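PDB 1M7S: catalase from Pseudomonas syringae, which decomposes hydrogen peroxide into water and oxygen with the help of heme, protecting the cell from peroxide damage. Local coordinates for residues T56-E61 / N239-A244; V208-K213 / K285-M290; S445-L450 / L472-S477. One frame throughout, in Å; residues are numbered along the deposited sequence.

Interaction 1 (T56-E61 / N239-A244)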
ATOM      1  N   THR A  56      -7.843  19.733 -13.262  1.00  6.71           N
ATOM      2  CA  THR A  56      -9.263  19.861 -13.529  1.00  8.38           C
ATOM      3  C   THR A  56      -9.641  18.902 -14.680  1.00  8.88           C
ATOM      4  O   THR A  56      -8.977  19.067 -15.699  1.00  8.26           O
ATOM      5  CB  THR A  56      -9.620  21.279 -14.034  1.00 11.50           C
ATOM      6  OG1 THR A  56      -9.068  22.282 -13.169  1.00 14.97           O
ATOM      7  CG2 THR A  56     -11.135  21.456 -14.084  1.00 12.79           C
ATOM      8  N   GLY A  57     -10.687  18.092 -14.504  1.00  6.45           N
ATOM      9  CA  GLY A  57     -11.035  17.131 -15.548  1.00  7.73           C
ATOM     10  C   GLY A  57     -12.430  17.455 -16.058  1.00  7.35           C
ATOM     11  O   GLY A  57     -13.273  18.019 -15.365  1.00  8.69           O
ATOM     12  N   VAL A  58     -12.573  17.255 -17.371  1.00  9.99           N
ATOM     13  CA  VAL A  58     -13.830  17.452 -18.071  1.00  9.48           C
ATOM     14  C   VAL A  58     -13.904  16.393 -19.185  1.00  8.11           C
ATOM     15  O   VAL A  58     -12.974  15.649 -19.469  1.00  7.57           O
ATOM     16  CB  VAL A  58     -13.929  18.831 -18.722  1.00  8.19           C
ATOM     17  CG1 VAL A  58     -13.995  20.044 -17.737  1.00  9.75           C
ATOM     18  CG2 VAL A  58     -12.728  19.064 -19.625  1.00  8.57           C
ATOM     19  N   LYS A  59     -15.103  16.302 -19.783  1.00  6.85           N
ATOM     20  CA  LYS A  59     -15.320  15.268 -20.801  1.00  7.91           C
ATOM     21  C   LYS A  59     -15.819  15.893 -22.087  1.00  6.76           C
ATOM     22  O   LYS A  59     -16.366  16.979 -22.027  1.00  8.34           O
ATOM     23  CB  LYS A  59     -16.376  14.302 -20.236  1.00 10.42           C
ATOM     24  CG  LYS A  59     -15.789  13.318 -19.252  1.00 13.20           C
ATOM     25  CD  LYS A  59     -16.729  12.252 -18.755  1.00 16.34           C
ATOM     26  CE  LYS A  59     -17.703  12.799 -17.723  1.00 19.13           C
ATOM     27  NZ  LYS A  59     -18.388  11.640 -17.035  1.00 24.71           N
ATOM     28  N   GLY A  60     -15.627  15.248 -23.227  1.00  8.16           N
ATOM     29  CA  GLY A  60     -16.151  15.900 -24.473  1.00  9.94           C
ATOM     30  C   GLY A  60     -16.009  14.809 -25.585  1.00  6.18           C
ATOM     31  O   GLY A  60     -16.104  13.622 -25.321  1.00  6.62           O
ATOM     32  N   GLU A  61     -15.796  15.323 -26.790  1.00  8.36           N
ATOM     33  CA  GLU A  61     -15.673  14.394 -27.924  1.00 11.75           C
ATOM     34  C   GLU A  61     -14.734  14.975 -28.966  1.00  9.73           C
ATOM     35  O   GLU A  61     -14.684  16.186 -29.043  1.00  9.62           O
ATOM     36  CB  GLU A  61     -17.056  14.193 -28.605  1.00 17.65           C
ATOM     37  CG  GLU A  61     -17.985  13.211 -27.924  1.00 27.37           C
ATOM     38  CD  GLU A  61     -18.179  11.867 -28.562  1.00 32.42           C
ATOM     39  OE1 GLU A  61     -19.022  11.059 -28.089  1.00 35.31           O
ATOM     40  OE2 GLU A  61     -17.518  11.575 -29.588  1.00 36.05           O
ATOM     41  N   ASN A 239     -12.400  27.343 -11.873  1.00 10.89           N
ATOM     42  CA  ASN A 239     -13.657  28.099 -11.888  1.00 14.41           C
ATOM     43  C   ASN A 239     -14.054  28.519 -13.298  1.00 15.45           C
ATOM     44  O   ASN A 239     -15.237  28.435 -13.663  1.00 15.63           O
ATOM     45  CB  ASN A 239     -13.490  29.372 -11.040  1.00 16.12           C
ATOM     46  CG  ASN A 239     -14.021  29.129  -9.633  1.00 19.06           C
ATOM     47  OD1 ASN A 239     -15.172  28.656  -9.528  1.00 21.31           O
ATOM     48  ND2 ASN A 239     -13.196  29.482  -8.670  1.00 20.60           N
ATOM     49  N   ASP A 240     -13.109  29.064 -14.049  1.00 12.49           N
ATOM     50  CA  ASP A 240     -13.318  29.501 -15.427  1.00 13.53           C
ATOM     51  C   ASP A 240     -13.821  28.362 -16.319  1.00 14.46           C
ATOM     52  O   ASP A 240     -14.737  28.556 -17.127  1.00 14.47           O
ATOM     53  CB  ASP A 240     -12.017  30.037 -16.022  1.00 14.56           C
ATOM     54  CG  ASP A 240     -12.146  30.354 -17.520  1.00 16.70           C
ATOM     55  OD1 ASP A 240     -11.666  29.534 -18.344  1.00 16.81           O
ATOM     56  OD2 ASP A 240     -12.719  31.408 -17.831  1.00 17.50           O
ATOM     57  N   LEU A 241     -13.233  27.179 -16.189  1.00 11.05           N
ATOM     58  CA  LEU A 241     -13.590  26.051 -17.038  1.00 12.47           C
ATOM     59  C   LEU A 241     -14.903  25.429 -16.636  1.00 11.96           C
ATOM     60  O   LEU A 241     -15.768  25.221 -17.510  1.00 12.29           O
ATOM     61  CB  LEU A 241     -12.477  25.005 -17.090  1.00 10.21           C
ATOM     62  CG  LEU A 241     -12.734  23.751 -17.932  1.00  9.46           C
ATOM     63  CD1 LEU A 241     -12.997  24.190 -19.389  1.00 10.54           C
ATOM     64  CD2 LEU A 241     -11.535  22.812 -17.853  1.00 11.10           C
ATOM     65  N   VAL A 242     -15.075  25.098 -15.345  1.00 10.91           N
ATOM     66  CA  VAL A 242     -16.298  24.465 -14.878  1.00 11.86           C
ATOM     67  C   VAL A 242     -17.478  25.421 -15.105  1.00 12.51           C
ATOM     68  O   VAL A 242     -18.506  24.995 -15.647  1.00 13.21           O
ATOM     69  CB  VAL A 242     -16.154  24.029 -13.415  1.00 11.93           C
ATOM     70  CG1 VAL A 242     -17.499  23.579 -12.838  1.00 14.14           C
ATOM     71  CG2 VAL A 242     -15.013  23.009 -13.309  1.00 13.47           C
ATOM     72  N   GLY A 243     -17.260  26.691 -14.862  1.00 11.47           N
ATOM     73  CA  GLY A 243     -18.181  27.777 -15.096  1.00 13.35           C
ATOM     74  C   GLY A 243     -18.681  27.847 -16.534  1.00 14.67           C
ATOM     75  O   GLY A 243     -19.911  27.905 -16.754  1.00 15.42           O
ATOM     76  N   ALA A 244     -17.744  27.862 -17.486  1.00 14.45           N
ATOM     77  CA  ALA A 244     -18.084  27.938 -18.906  1.00 14.43           C
ATOM     78  C   ALA A 244     -18.930  26.763 -19.318  1.00 14.60           C
ATOM     79  O   ALA A 244     -19.940  26.934 -20.013  1.00 14.77           O
ATOM     80  CB  ALA A 244     -16.797  27.981 -19.723  1.00 15.66           C
TER

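Interaction 2 (V208-K213 / K285-M290)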
ATOM      1  N   VAL A 208       5.408  12.946 -36.564  1.00  9.59           N
ATOM      2  CA  VAL A 208       4.399  14.016 -36.532  1.00 11.21           C
ATOM      3  C   VAL A 208       4.367  14.747 -35.200  1.00 10.17           C
ATOM      4  O   VAL A 208       4.420  14.100 -34.145  1.00 13.09           O
ATOM      5  CB  VAL A 208       3.021  13.298 -36.709  1.00 12.34           C
ATOM      6  CG1 VAL A 208       1.902  14.293 -36.616  1.00 14.39           C
ATOM      7  CG2 VAL A 208       2.923  12.546 -38.043  1.00 13.37           C
ATOM      8  N   LYS A 209       4.199  16.056 -35.256  1.00  7.90           N
ATOM      9  CA  LYS A 209       3.948  16.846 -34.064  1.00  9.07           C
ATOM     10  C   LYS A 209       2.455  17.212 -34.030  1.00  9.60           C
ATOM     11  O   LYS A 209       1.824  17.455 -35.057  1.00 10.49           O
ATOM     12  CB  LYS A 209       4.805  18.083 -34.063  1.00 10.17           C
ATOM     13  CG  LYS A 209       6.217  17.725 -33.584  1.00 12.71           C
ATOM     14  CD  LYS A 209       6.932  19.070 -33.368  1.00 15.71           C
ATOM     15  CE  LYS A 209       8.328  18.757 -32.844  1.00 14.51           C
ATOM     16  NZ  LYS A 209       8.641  19.479 -31.617  1.00 14.60           N
ATOM     17  N   PHE A 210       1.841  17.215 -32.853  1.00  9.08           N
ATOM     18  CA  PHE A 210       0.427  17.544 -32.667  1.00  7.92           C
ATOM     19  C   PHE A 210       0.250  18.876 -31.950  1.00  8.06           C
ATOM     20  O   PHE A 210       0.964  19.185 -30.980  1.00  8.99           O
ATOM     21  CB  PHE A 210      -0.252  16.499 -31.760  1.00  8.88           C
ATOM     22  CG  PHE A 210      -0.338  15.128 -32.355  1.00 10.25           C
ATOM     23  CD1 PHE A 210      -1.353  14.821 -33.276  1.00  9.09           C
ATOM     24  CD2 PHE A 210       0.549  14.133 -32.025  1.00 10.41           C
ATOM     25  CE1 PHE A 210      -1.435  13.567 -33.835  1.00  9.03           C
ATOM     26  CE2 PHE A 210       0.455  12.874 -32.551  1.00 11.73           C
ATOM     27  CZ  PHE A 210      -0.543  12.565 -33.475  1.00 11.00           C
ATOM     28  N   HIS A 211      -0.725  19.659 -32.357  1.00  8.99           N
ATOM     29  CA  HIS A 211      -1.002  20.990 -31.863  1.00  9.34           C
ATOM     30  C   HIS A 211      -2.515  21.203 -31.738  1.00 10.12           C
ATOM     31  O   HIS A 211      -3.198  21.147 -32.783  1.00  7.98           O
ATOM     32  CB  HIS A 211      -0.413  22.043 -32.827  1.00 10.87           C
ATOM     33  CG  HIS A 211      -0.758  23.482 -32.544  1.00 15.02           C
ATOM     34  ND1 HIS A 211      -1.083  24.372 -33.562  1.00 15.43           N
ATOM     35  CD2 HIS A 211      -0.852  24.192 -31.398  1.00 15.18           C
ATOM     36  CE1 HIS A 211      -1.360  25.558 -33.020  1.00 17.09           C
ATOM     37  NE2 HIS A 211      -1.220  25.496 -31.709  1.00 15.69           N
ATOM     38  N   TRP A 212      -2.926  21.492 -30.515  1.00  7.06           N
ATOM     39  CA  TRP A 212      -4.334  21.839 -30.294  1.00  8.62           C
ATOM     40  C   TRP A 212      -4.411  23.358 -30.379  1.00  9.82           C
ATOM     41  O   TRP A 212      -3.865  24.069 -29.527  1.00  8.01           O
ATOM     42  CB  TRP A 212      -4.841  21.431 -28.914  1.00  5.87           C
ATOM     43  CG  TRP A 212      -4.993  20.002 -28.606  1.00  9.79           C
ATOM     44  CD1 TRP A 212      -4.230  19.295 -27.702  1.00  8.73           C
ATOM     45  CD2 TRP A 212      -5.977  19.067 -29.095  1.00  8.85           C
ATOM     46  NE1 TRP A 212      -4.671  18.011 -27.624  1.00  8.70           N
ATOM     47  CE2 TRP A 212      -5.759  17.839 -28.458  1.00  9.35           C
ATOM     48  CE3 TRP A 212      -7.028  19.173 -30.014  1.00  9.20           C
ATOM     49  CZ2 TRP A 212      -6.524  16.700 -28.672  1.00  9.17           C
ATOM     50  CZ3 TRP A 212      -7.793  18.040 -30.243  1.00  9.52           C
ATOM     51  CH2 TRP A 212      -7.558  16.788 -29.598  1.00 10.31           C
ATOM     52  N   LYS A 213      -5.103  23.882 -31.400  1.00 10.21           N
ATOM     53  CA  LYS A 213      -5.238  25.319 -31.562  1.00 11.75           C
ATOM     54  C   LYS A 213      -6.534  25.798 -30.919  1.00 11.51           C
ATOM     55  O   LYS A 213      -7.624  25.362 -31.324  1.00  8.84           O
ATOM     56  CB  LYS A 213      -5.223  25.757 -33.040  1.00 15.38           C
ATOM     57  CG  LYS A 213      -5.345  27.277 -33.159  1.00 18.02           C
ATOM     58  CD  LYS A 213      -4.755  27.801 -34.450  1.00 22.70           C
ATOM     59  CE  LYS A 213      -5.003  29.322 -34.492  1.00 25.54           C
ATOM     60  NZ  LYS A 213      -3.948  30.048 -33.720  1.00 26.66           N
ATOM     61  N   LYS A 285      -1.462  20.857 -40.927  1.00 13.50           N
ATOM     62  CA  LYS A 285      -2.670  20.382 -41.572  1.00 14.14           C
ATOM     63  C   LYS A 285      -3.724  20.046 -40.508  1.00 13.92           C
ATOM     64  O   LYS A 285      -3.433  19.323 -39.567  1.00 10.86           O
ATOM     65  CB  LYS A 285      -2.368  19.117 -42.396  1.00 15.66           C
ATOM     66  CG  LYS A 285      -3.584  18.310 -42.832  1.00 17.97           C
ATOM     67  CD  LYS A 285      -3.282  17.151 -43.755  1.00 21.71           C
ATOM     68  CE  LYS A 285      -4.627  16.575 -44.259  1.00 25.78           C
ATOM     69  NZ  LYS A 285      -4.421  15.695 -45.450  1.00 27.80           N
ATOM     70  N   LYS A 286      -4.925  20.617 -40.641  1.00 11.23           N
ATOM     71  CA  LYS A 286      -5.962  20.308 -39.638  1.00 13.10           C
ATOM     72  C   LYS A 286      -6.507  18.908 -39.812  1.00 13.12           C
ATOM     73  O   LYS A 286      -6.779  18.453 -40.961  1.00 12.64           O
ATOM     74  CB  LYS A 286      -7.102  21.330 -39.771  1.00 15.73           C
ATOM     75  CG  LYS A 286      -8.213  21.070 -38.757  1.00 17.59           C
ATOM     76  CD  LYS A 286      -9.074  22.308 -38.560  1.00 20.93           C
ATOM     77  CE  LYS A 286      -9.820  22.712 -39.811  1.00 23.97           C
ATOM     78  NZ  LYS A 286     -10.035  21.613 -40.782  1.00 28.10           N
ATOM     79  N   ILE A 287      -6.652  18.127 -38.737  1.00  9.46           N
ATOM     80  CA  ILE A 287      -7.144  16.772 -38.838  1.00 10.06           C
ATOM     81  C   ILE A 287      -8.378  16.468 -37.999  1.00  8.46           C
ATOM     82  O   ILE A 287      -8.868  15.318 -38.068  1.00 10.10           O
ATOM     83  CB  ILE A 287      -6.066  15.724 -38.474  1.00 10.45           C
ATOM     84  CG1 ILE A 287      -5.541  15.866 -37.025  1.00 11.08           C
ATOM     85  CG2 ILE A 287      -4.899  15.800 -39.453  1.00 11.05           C
ATOM     86  CD1 ILE A 287      -4.706  14.620 -36.665  1.00 12.63           C
ATOM     87  N   GLY A 288      -8.893  17.456 -37.275  1.00 11.54           N
ATOM     88  CA  GLY A 288     -10.088  17.174 -36.461  1.00 10.04           C
ATOM     89  C   GLY A 288     -10.356  18.361 -35.508  1.00  9.39           C
ATOM     90  O   GLY A 288      -9.613  19.334 -35.474  1.00  8.30           O
ATOM     91  N   GLN A 289     -11.342  18.111 -34.652  1.00  9.60           N
ATOM     92  CA  GLN A 289     -11.800  19.150 -33.718  1.00  9.61           C
ATOM     93  C   GLN A 289     -12.326  18.484 -32.461  1.00  9.04           C
ATOM     94  O   GLN A 289     -13.026  17.469 -32.494  1.00  8.36           O
ATOM     95  CB  GLN A 289     -12.812  20.135 -34.312  1.00  9.54           C
ATOM     96  CG  GLN A 289     -13.308  21.187 -33.314  1.00 12.00           C
ATOM     97  CD  GLN A 289     -14.273  22.168 -33.998  1.00 14.90           C
ATOM     98  OE1 GLN A 289     -15.476  22.007 -33.761  1.00 15.54           O
ATOM     99  NE2 GLN A 289     -13.842  23.159 -34.750  1.00 15.10           N
ATOM    100  N   MET A 290     -11.927  19.095 -31.314  1.00  9.63           N
ATOM    101  CA  MET A 290     -12.393  18.546 -30.029  1.00  7.80           C
ATOM    102  C   MET A 290     -13.249  19.608 -29.321  1.00  7.14           C
ATOM    103  O   MET A 290     -12.954  20.795 -29.379  1.00  7.72           O
ATOM    104  CB  MET A 290     -11.179  18.160 -29.160  1.00  8.95           C
ATOM    105  CG  MET A 290     -11.587  17.686 -27.761  1.00 10.55           C
ATOM    106  SD  MET A 290     -10.180  16.959 -26.846  1.00 12.27           S
ATOM    107  CE  MET A 290      -9.080  18.338 -26.796  1.00  8.32           C
TER

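Interaction 3 (S445-L450 / L472-S477)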
ATOM      1  N   SER A 445      26.373  30.869 -11.012  1.00 11.68           N
ATOM      2  CA  SER A 445      25.251  30.355 -11.826  1.00 11.56           C
ATOM      3  C   SER A 445      24.475  31.482 -12.491  1.00 12.24           C
ATOM      4  O   SER A 445      24.014  31.308 -13.617  1.00 11.64           O
ATOM      5  CB  SER A 445      24.218  29.602 -10.957  1.00 11.83           C
ATOM      6  OG  SER A 445      24.869  28.437 -10.483  1.00 10.67           O
ATOM      7  N   LYS A 446      24.324  32.597 -11.787  1.00 13.14           N
ATOM      8  CA  LYS A 446      23.580  33.744 -12.304  1.00 12.13           C
ATOM      9  C   LYS A 446      24.255  34.296 -13.559  1.00 10.35           C
ATOM     10  O   LYS A 446      23.559  34.478 -14.552  1.00  9.92           O
ATOM     11  CB  LYS A 446      23.471  34.860 -11.260  1.00 11.87           C
ATOM     12  CG  LYS A 446      22.781  36.124 -11.736  1.00 11.90           C
ATOM     13  CD  LYS A 446      22.953  37.309 -10.802  1.00 10.55           C
ATOM     14  CE  LYS A 446      22.412  37.079  -9.400  1.00 10.97           C
ATOM     15  NZ  LYS A 446      22.542  38.296  -8.539  1.00 12.29           N
ATOM     16  N   ASN A 447      25.578  34.523 -13.567  1.00  9.96           N
ATOM     17  CA  ASN A 447      26.168  35.062 -14.794  1.00 12.45           C
ATOM     18  C   ASN A 447      26.159  34.026 -15.913  1.00 11.38           C
ATOM     19  O   ASN A 447      26.101  34.480 -17.047  1.00 12.51           O
ATOM     20  CB  ASN A 447      27.590  35.582 -14.562  1.00 15.16           C
ATOM     21  CG  ASN A 447      27.521  36.857 -13.709  1.00 15.52           C
ATOM     22  OD1 ASN A 447      26.661  37.703 -13.878  1.00 14.93           O
ATOM     23  ND2 ASN A 447      28.459  36.961 -12.779  1.00 18.38           N
ATOM     24  N   ILE A 448      26.179  32.736 -15.564  1.00  9.58           N
ATOM     25  CA  ILE A 448      26.131  31.717 -16.636  1.00 10.50           C
ATOM     26  C   ILE A 448      24.738  31.710 -17.265  1.00  9.13           C
ATOM     27  O   ILE A 448      24.582  31.631 -18.488  1.00  9.00           O
ATOM     28  CB  ILE A 448      26.523  30.360 -16.101  1.00  9.61           C
ATOM     29  CG1 ILE A 448      28.063  30.299 -15.899  1.00 10.63           C
ATOM     30  CG2 ILE A 448      26.061  29.247 -17.068  1.00  8.68           C
ATOM     31  CD1 ILE A 448      28.354  28.976 -15.145  1.00 10.75           C
ATOM     32  N   MET A 449      23.706  31.736 -16.431  1.00 10.00           N
ATOM     33  CA  MET A 449      22.332  31.844 -16.915  1.00  8.18           C
ATOM     34  C   MET A 449      22.185  33.060 -17.816  1.00  9.29           C
ATOM     35  O   MET A 449      21.517  32.937 -18.861  1.00  7.94           O
ATOM     36  CB  MET A 449      21.350  31.979 -15.754  1.00  7.95           C
ATOM     37  CG  MET A 449      21.019  30.659 -15.050  1.00  8.51           C
ATOM     38  SD  MET A 449      20.481  29.265 -16.064  1.00  9.38           S
ATOM     39  CE  MET A 449      19.149  29.998 -17.002  1.00  9.36           C
ATOM     40  N   LEU A 450      22.700  34.207 -17.385  1.00  8.41           N
ATOM     41  CA  LEU A 450      22.610  35.441 -18.187  1.00  9.00           C
ATOM     42  C   LEU A 450      23.292  35.313 -19.526  1.00  8.96           C
ATOM     43  O   LEU A 450      22.837  35.841 -20.557  1.00  8.95           O
ATOM     44  CB  LEU A 450      23.217  36.586 -17.341  1.00 10.65           C
ATOM     45  CG  LEU A 450      22.307  37.042 -16.187  1.00 10.26           C
ATOM     46  CD1 LEU A 450      23.024  38.093 -15.336  1.00 10.93           C
ATOM     47  CD2 LEU A 450      20.938  37.549 -16.625  1.00  9.21           C
ATOM     48  N   LEU A 472      27.521  42.412 -16.291  1.00 20.51           N
ATOM     49  CA  LEU A 472      27.452  42.433 -17.737  1.00 20.15           C
ATOM     50  C   LEU A 472      28.717  42.096 -18.488  1.00 19.72           C
ATOM     51  O   LEU A 472      28.703  41.318 -19.472  1.00 16.64           O
ATOM     52  CB  LEU A 472      26.863  43.767 -18.233  1.00 20.98           C
ATOM     53  CG  LEU A 472      26.541  43.823 -19.736  1.00 20.39           C
ATOM     54  CD1 LEU A 472      25.488  42.762 -20.103  1.00 20.44           C
ATOM     55  CD2 LEU A 472      26.056  45.210 -20.145  1.00 20.51           C
ATOM     56  N   SER A 473      29.862  42.630 -18.046  1.00 20.43           N
ATOM     57  CA  SER A 473      31.117  42.316 -18.730  1.00 21.13           C
ATOM     58  C   SER A 473      31.419  40.824 -18.638  1.00 19.63           C
ATOM     59  O   SER A 473      31.881  40.223 -19.615  1.00 20.32           O
ATOM     60  CB  SER A 473      32.244  43.202 -18.166  1.00 23.61           C
ATOM     61  OG  SER A 473      32.607  42.702 -16.883  1.00 26.60           O
ATOM     62  N   LYS A 474      31.147  40.164 -17.520  1.00 17.62           N
ATOM     63  CA  LYS A 474      31.348  38.723 -17.389  1.00 18.39           C
ATOM     64  C   LYS A 474      30.311  37.990 -18.263  1.00 16.39           C
ATOM     65  O   LYS A 474      30.656  37.013 -18.945  1.00 14.85           O
ATOM     66  CB  LYS A 474      31.227  38.262 -15.945  1.00 18.03           C
ATOM     67  CG  LYS A 474      31.398  36.772 -15.736  1.00 20.50           C
ATOM     68  CD  LYS A 474      32.848  36.313 -15.801  1.00 22.78           C
ATOM     69  CE  LYS A 474      32.936  34.823 -15.563  1.00 22.85           C
ATOM     70  NZ  LYS A 474      34.034  34.126 -16.274  1.00 24.83           N
ATOM     71  N   VAL A 475      29.082  38.541 -18.269  1.00 17.06           N
ATOM     72  CA  VAL A 475      28.060  37.917 -19.138  1.00 16.14           C
ATOM     73  C   VAL A 475      28.514  37.927 -20.585  1.00 16.41           C
ATOM     74  O   VAL A 475      28.399  36.941 -21.322  1.00 18.79           O
ATOM     75  CB  VAL A 475      26.723  38.649 -19.003  1.00 17.35           C
ATOM     76  CG1 VAL A 475      25.661  38.217 -20.000  1.00 16.49           C
ATOM     77  CG2 VAL A 475      26.225  38.480 -17.566  1.00 17.80           C
ATOM     78  N   LYS A 476      28.930  39.101 -21.092  1.00 14.11           N
ATOM     79  CA  LYS A 476      29.396  39.175 -22.461  1.00 15.29           C
ATOM     80  C   LYS A 476      30.568  38.257 -22.759  1.00 14.90           C
ATOM     81  O   LYS A 476      30.533  37.649 -23.828  1.00 16.98           O
ATOM     82  CB  LYS A 476      29.766  40.622 -22.821  1.00 16.06           C
ATOM     83  CG  LYS A 476      28.510  41.475 -22.953  1.00 18.36           C
ATOM     84  CD  LYS A 476      28.941  42.886 -23.309  1.00 22.70           C
ATOM     85  CE  LYS A 476      27.752  43.838 -23.222  1.00 24.60           C
ATOM     86  NZ  LYS A 476      28.087  45.103 -23.938  1.00 28.07           N
ATOM     87  N   SER A 477      31.546  38.109 -21.883  1.00 17.16           N
ATOM     88  CA  SER A 477      32.684  37.240 -22.187  1.00 19.03           C
ATOM     89  C   SER A 477      32.324  35.772 -22.118  1.00 18.52           C
ATOM     90  O   SER A 477      32.783  34.971 -22.976  1.00 20.75           O
ATOM     91  CB  SER A 477      33.902  37.601 -21.349  1.00 22.51           C
ATOM     92  OG  SER A 477      33.878  37.005 -20.067  1.00 25.63           O
TER

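Interaction 1 (T56-E61 / N239-A244)
Leu241, on the helix, projects its side chain onto Thr56 and Val58, the two residues of the strand whose side chains face it. Its CB already points at the strand but is still 4.8 Å from Thr56 CG2, so the contact is made further out. With CG opposite the backbone N (chi1 179°), the branch is carried straight across the gap, and Leu241 CG comes to 3.9 Å from Val58 CG1. Beyond CG the two methyls part. The second torsion (59°) turns CD1 back beside CA and leaves CD2 anti to CA, so that CD2 is the methyl that continues toward the strand, where it rests 3.7 Å from Val58 CG1, the two side chains meeting tip to tip. The same Leu241 CD2 lies 4.0 Å from Thr56 CG2, which it passes from the opposite direction rather than head-on. CD1 stands further back, 4.6 Å from Val58 CG1. Strand 55-64 belongs to the antiparallel sheet that forms the catalase beta-barrel, and helix 236-246 is laid against it almost lengthwise: the axes of the two segments approach to 9.5 Å and diverge by only 22°. Leu241 also touches Phe89 on strand 82-90, next in the sheet, while Val58 meets Leu292 and Asn295 on strand 284-295, its neighbour on the other flank. Thr56 divides its branches by polarity. Its methyl serves the helix, adding a looser contact of 4.2 Å between CG2 and Val242 CG2, and its OG1 is hydrogen-bonded to the Thr238 hydroxyl, one residue before the helical segment. No hydrogen bond links the two segments themselves. Val242 packs in addition on Thr150 of a second subunit, and Asp240, one residue before Leu241, forms a salt bridge with Arg186.

Interaction 2 (V208-K213 / K285-M290)
The six-membered ring of the Trp212 indole carries the methyl of Met290 on one face. Met290 CE sits 3.5 Å from the ring centroid, only 9° off the normal, which meets the geometry of a CH-pi contact. The sulfur is placed differently: SD lies 4.3 Å from the same centroid and 32° off the normal, an oblique Met-aromatic approach. Phe108 stacks on Trp212 as well. At the edge of the second ring, Phe210 CE1 is touched near the ring plane by Ile287 CD1 at 4.5 Å, a much lighter contact.

Met290 runs extended through its first two torsions and turns only at the last (chi3 60°), which folds CE back onto the indole. Its CB adds a contact nearer the backbone, 3.6 Å from Trp212 CZ3, and the thioether chain crosses the indole at about a right angle.

The backbones remain well apart, with the CA atoms of Trp212 and Gln289 8.6 Å from each other, because strand 252-260 runs between the two in the sheet. Opposite Leu255 of that strand, Ile287 and Gly288 form a classic beta bulge. Trp212 also packs on Thr110 and Phe112, and Met290 on Phe108 and Thr110, all on strand 107-114, which is not a sheet neighbour of either strand. Side chains from two strands meeting over the third between them fit the closed interior of the catalase beta-barrel.

Interaction 3 (S445-L450 / L472-S477)
Apolar packing centres on Val475, whose two methyls are set against Leu450. Val475 CG2 lies 3.6 Å from Leu450 CB and 3.9 Å from Leu450 CD1, and its other methyl, CG1, rests 3.7 Å from the carbonyl oxygen Leu450 O. The valine torsion (chi1 172°) turns CG1 to the Leu450 carbonyl and CG2 between Leu450 CB and Asn447 OD1.

Contacts of polar groups with carbon come next. Asn447 OD1 is 3.8 Å from Val475 CG2, the two side chains crossing at about a right angle, but the hydrogen bond of this oxygen is to the backbone N of Asp471, immediately before segment 472-477. That bond holds the amide at the start of helix 472-480. Lys474 contributes its aliphatic part: CG is 4.2 Å from Asn447 CB, and beyond CG the lysine turns at chi2 and carries NZ off from the asparagine. No hydrogen bond joins the two segments directly.

The backbones come close at Asn447 and Val475, whose CA atoms are 5.5 Å apart. Here the segment axes approach to 8.6 Å and cross at -55°, joining helices 443-456 and 472-480 of the C-terminal alpha-helical domain. Around this crossing, Leu450 is also packed by Val464 and Ala465 of helix 458-467 and by Leu438 of helix 424-438. Met449 meets Phe159 and Phe162 of helix 155-163, and Ile448 packs on Arg380 of a third subunit.

Interactions 1 and 2 belong to one structural unit: their centres are about 20 Å apart, and they share the antiparallel sheet of the barrel, in which strands 55-64 and 284-295 are neighbours. They touch where Glu61 O lies 3.7 Å from Met290 CG. Their segments alternate along the chain, so the two long-range closures interlock. Interaction 1 applies a helix to the sheet and interaction 2 packs side chains over the strand between its two segments; the side chains of Thr56 and Trp212 are about 9 and 10 Å from a bound heme. Interaction 3 follows both in sequence, its centre about 44 and 40 Å from theirs, and joins C-terminal helices away from the active site.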